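Local atomic coordinates of cytolethal distending toxin protein B (Haemophilus ducreyi, PDB entry 1SR4), a protein that is the DNase I-like subunit of a tripartite bacterial genotoxin and probably cleaves DNA in intoxicated host cells, damaging it and disturbing the cell cycle. Residues G176-A181 / L215-L220. Numbering follows the deposited sequence.
Sequences GDFNRA and LDYAIL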
loop_
_atom_site.group_PDB
_atom_site.type_symbol
_atom_site.label_atom_id
_atom_site.label_comp_id
_atom_site.label_asym_id
_atom_site.label_seq_id
_atom_site.Cartn_x
_atom_site.Cartn_y
_atom_site.Cartn_z
ATOM N N GLY B 176 2.564 3.685 14.703
ATOM C CA GLY B 176 2.617 2.250 14.558
ATOM C C GLY B 176 1.361 1.523 14.962
ATOM O O GLY B 176 0.273 2.088 14.974
ATOM N N ASP B 177 1.540 0.253 15.294
ATOM C CA ASP B 177 0.451 -0.633 15.686
ATOM C C ASP B 177 0.353 -0.612 17.208
ATOM O O ASP B 177 1.147 -1.280 17.901
ATOM C CB ASP B 177 0.779 -2.031 15.168
ATOM C CG ASP B 177 -0.313 -3.053 15.440
ATOM O OD1 ASP B 177 -1.224 -2.800 16.270
ATOM O OD2 ASP B 177 -0.234 -4.132 14.806
ATOM N N PHE B 178 -0.606 0.164 17.721
ATOM C CA PHE B 178 -0.817 0.290 19.160
ATOM C C PHE B 178 -1.651 -0.835 19.744
ATOM O O PHE B 178 -1.702 -1.013 20.959
ATOM C CB PHE B 178 -1.462 1.641 19.482
ATOM C CG PHE B 178 -0.500 2.789 19.403
ATOM C CD1 PHE B 178 0.237 3.166 20.517
ATOM C CD2 PHE B 178 -0.308 3.478 18.206
ATOM C CE1 PHE B 178 1.152 4.215 20.455
ATOM C CE2 PHE B 178 0.606 4.527 18.132
ATOM C CZ PHE B 178 1.337 4.897 19.265
ATOM N N ASN B 179 -2.311 -1.590 18.878
ATOM C CA ASN B 179 -3.110 -2.714 19.324
ATOM C C ASN B 179 -4.194 -2.385 20.345
ATOM O O ASN B 179 -4.502 -3.202 21.200
ATOM C CB ASN B 179 -2.197 -3.833 19.862
ATOM C CG ASN B 179 -1.870 -4.871 18.797
ATOM O OD1 ASN B 179 -2.757 -5.289 18.064
ATOM N ND2 ASN B 179 -0.606 -5.295 18.711
ATOM N N ARG B 180 -4.771 -1.194 20.248
ATOM C CA ARG B 180 -5.864 -0.782 21.137
ATOM C C ARG B 180 -6.494 0.437 20.488
ATOM O O ARG B 180 -5.843 1.129 19.708
ATOM C CB ARG B 180 -5.348 -0.435 22.541
ATOM C CG ARG B 180 -4.332 0.708 22.566
ATOM C CD ARG B 180 -3.503 0.685 23.841
ATOM N NE ARG B 180 -4.288 1.035 25.020
ATOM C CZ ARG B 180 -3.765 1.147 26.238
ATOM N NH1 ARG B 180 -2.468 0.931 26.426
ATOM N NH2 ARG B 180 -4.528 1.488 27.264
ATOM N N ALA B 181 -7.758 0.696 20.790
ATOM C CA ALA B 181 -8.455 1.825 20.205
ATOM C C ALA B 181 -7.838 3.150 20.633
ATOM O O ALA B 181 -7.291 3.276 21.728
ATOM C CB ALA B 181 -9.926 1.777 20.600
ATOM N N LEU B 215 -6.350 0.146 14.929
ATOM C CA LEU B 215 -5.160 -0.224 15.701
ATOM C C LEU B 215 -3.878 0.526 15.328
ATOM O O LEU B 215 -2.916 0.537 16.098
ATOM C CB LEU B 215 -4.900 -1.722 15.516
ATOM C CG LEU B 215 -6.070 -2.695 15.751
ATOM C CD1 LEU B 215 -5.677 -4.093 15.263
ATOM C CD2 LEU B 215 -6.456 -2.712 17.250
ATOM N N ASP B 216 -3.876 1.150 14.154
ATOM C CA ASP B 216 -2.702 1.838 13.633
ATOM C C ASP B 216 -2.906 3.335 13.540
ATOM O O ASP B 216 -3.770 3.815 12.802
ATOM C CB ASP B 216 -2.390 1.270 12.254
ATOM C CG ASP B 216 -2.243 -0.244 12.277
ATOM O OD1 ASP B 216 -1.168 -0.726 12.713
ATOM O OD2 ASP B 216 -3.210 -0.947 11.879
ATOM N N TYR B 217 -2.101 4.078 14.291
ATOM C CA TYR B 217 -2.223 5.520 14.281
ATOM C C TYR B 217 -0.981 6.150 14.886
ATOM O O TYR B 217 0.079 5.523 14.943
ATOM C CB TYR B 217 -3.502 5.960 15.023
ATOM C CG TYR B 217 -3.726 5.291 16.367
ATOM C CD1 TYR B 217 -3.276 5.879 17.551
ATOM C CD2 TYR B 217 -4.409 4.072 16.458
ATOM C CE1 TYR B 217 -3.502 5.268 18.802
ATOM C CE2 TYR B 217 -4.638 3.452 17.693
ATOM C CZ TYR B 217 -4.180 4.053 18.858
ATOM O OH TYR B 217 -4.371 3.426 20.071
ATOM N N ALA B 218 -1.100 7.393 15.314
ATOM C CA ALA B 218 0.051 8.075 15.880
ATOM C C ALA B 218 -0.266 8.907 17.115
ATOM O O ALA B 218 -1.425 9.221 17.401
ATOM C CB ALA B 218 0.682 8.975 14.806
ATOM N N ILE B 219 0.782 9.236 17.862
ATOM C CA ILE B 219 0.662 10.119 19.004
ATOM C C ILE B 219 1.864 11.048 18.863
ATOM O O ILE B 219 2.988 10.599 18.588
ATOM C CB ILE B 219 0.680 9.385 20.371
ATOM C CG1 ILE B 219 0.519 10.428 21.485
ATOM C CG2 ILE B 219 1.968 8.595 20.553
ATOM C CD1 ILE B 219 0.055 9.856 22.825
ATOM N N LEU B 220 1.649 12.345 19.016
ATOM C CA LEU B 220 2.781 13.247 18.842
ATOM C C LEU B 220 2.887 14.386 19.830
ATOM O O LEU B 220 1.939 14.703 20.535
ATOM C CB LEU B 220 2.761 13.823 17.429
ATOM C CG LEU B 220 1.571 14.683 17.015
ATOM C CD1 LEU B 220 1.776 16.125 17.477
ATOM C CD2 LEU B 220 1.455 14.658 15.490
#
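The rings of Phe178 and Tyr217 form an offset stack, their planes 16° apart and their centroids 4.8 Å from each other. One face of the tyrosine ring takes Phe178 CD2 near its rim, and Phe178 CB lies just beyond the rim, 3.7 Å from Tyr217 CZ. The edge of the phenylalanine ring meets the Tyr217 carbonyl, Phe178 CE2 lying 3.4 Å from Tyr217 O, while CZ touches Ile219 CG2. At the tyrosine edge Tyr217 OH donates to Arg180 O over 2.8 Å, approaching from above the carbonyl plane rather than on a lone pair. Tyr217 CG stands between its own backbone N and carbonyl carbon (chi1 47°), which swings the phenol across the Phe178 ring to the 176-181 turn. A short antiparallel ladder joins the backbones: Gly176 and Tyr217 form a hydrogen-bonded pair, Gly176 N reaching Tyr217 O at 3.1 Å, and Phe178 N bonds Leu215 O at 2.8 Å. The backbone angles of Gly176, where the chain turns a corner, would jam a CB against the preceding carbonyl. In the non-hydrogen-bonded pair, Asp177 and Asp216 project from the same face, with Asp216 OD1 3.4 Å from Asp177 CB and the carboxylate planes 61° apart. OD2 of Asp177 bonds Asn11, and OD2 of Asp216 bonds Thr208 and His252. The GDFN sequence matches a motif of the DNase I-like family, whose active site draws on such Asp, Asn and His residues, consistent with this corner bordering the nuclease centre. Strand 216-221 runs between strands 171-175 and 200-202 in the six-stranded sheet, while Pro182 and Leu185 of helix 182-189 pack against Tyr217.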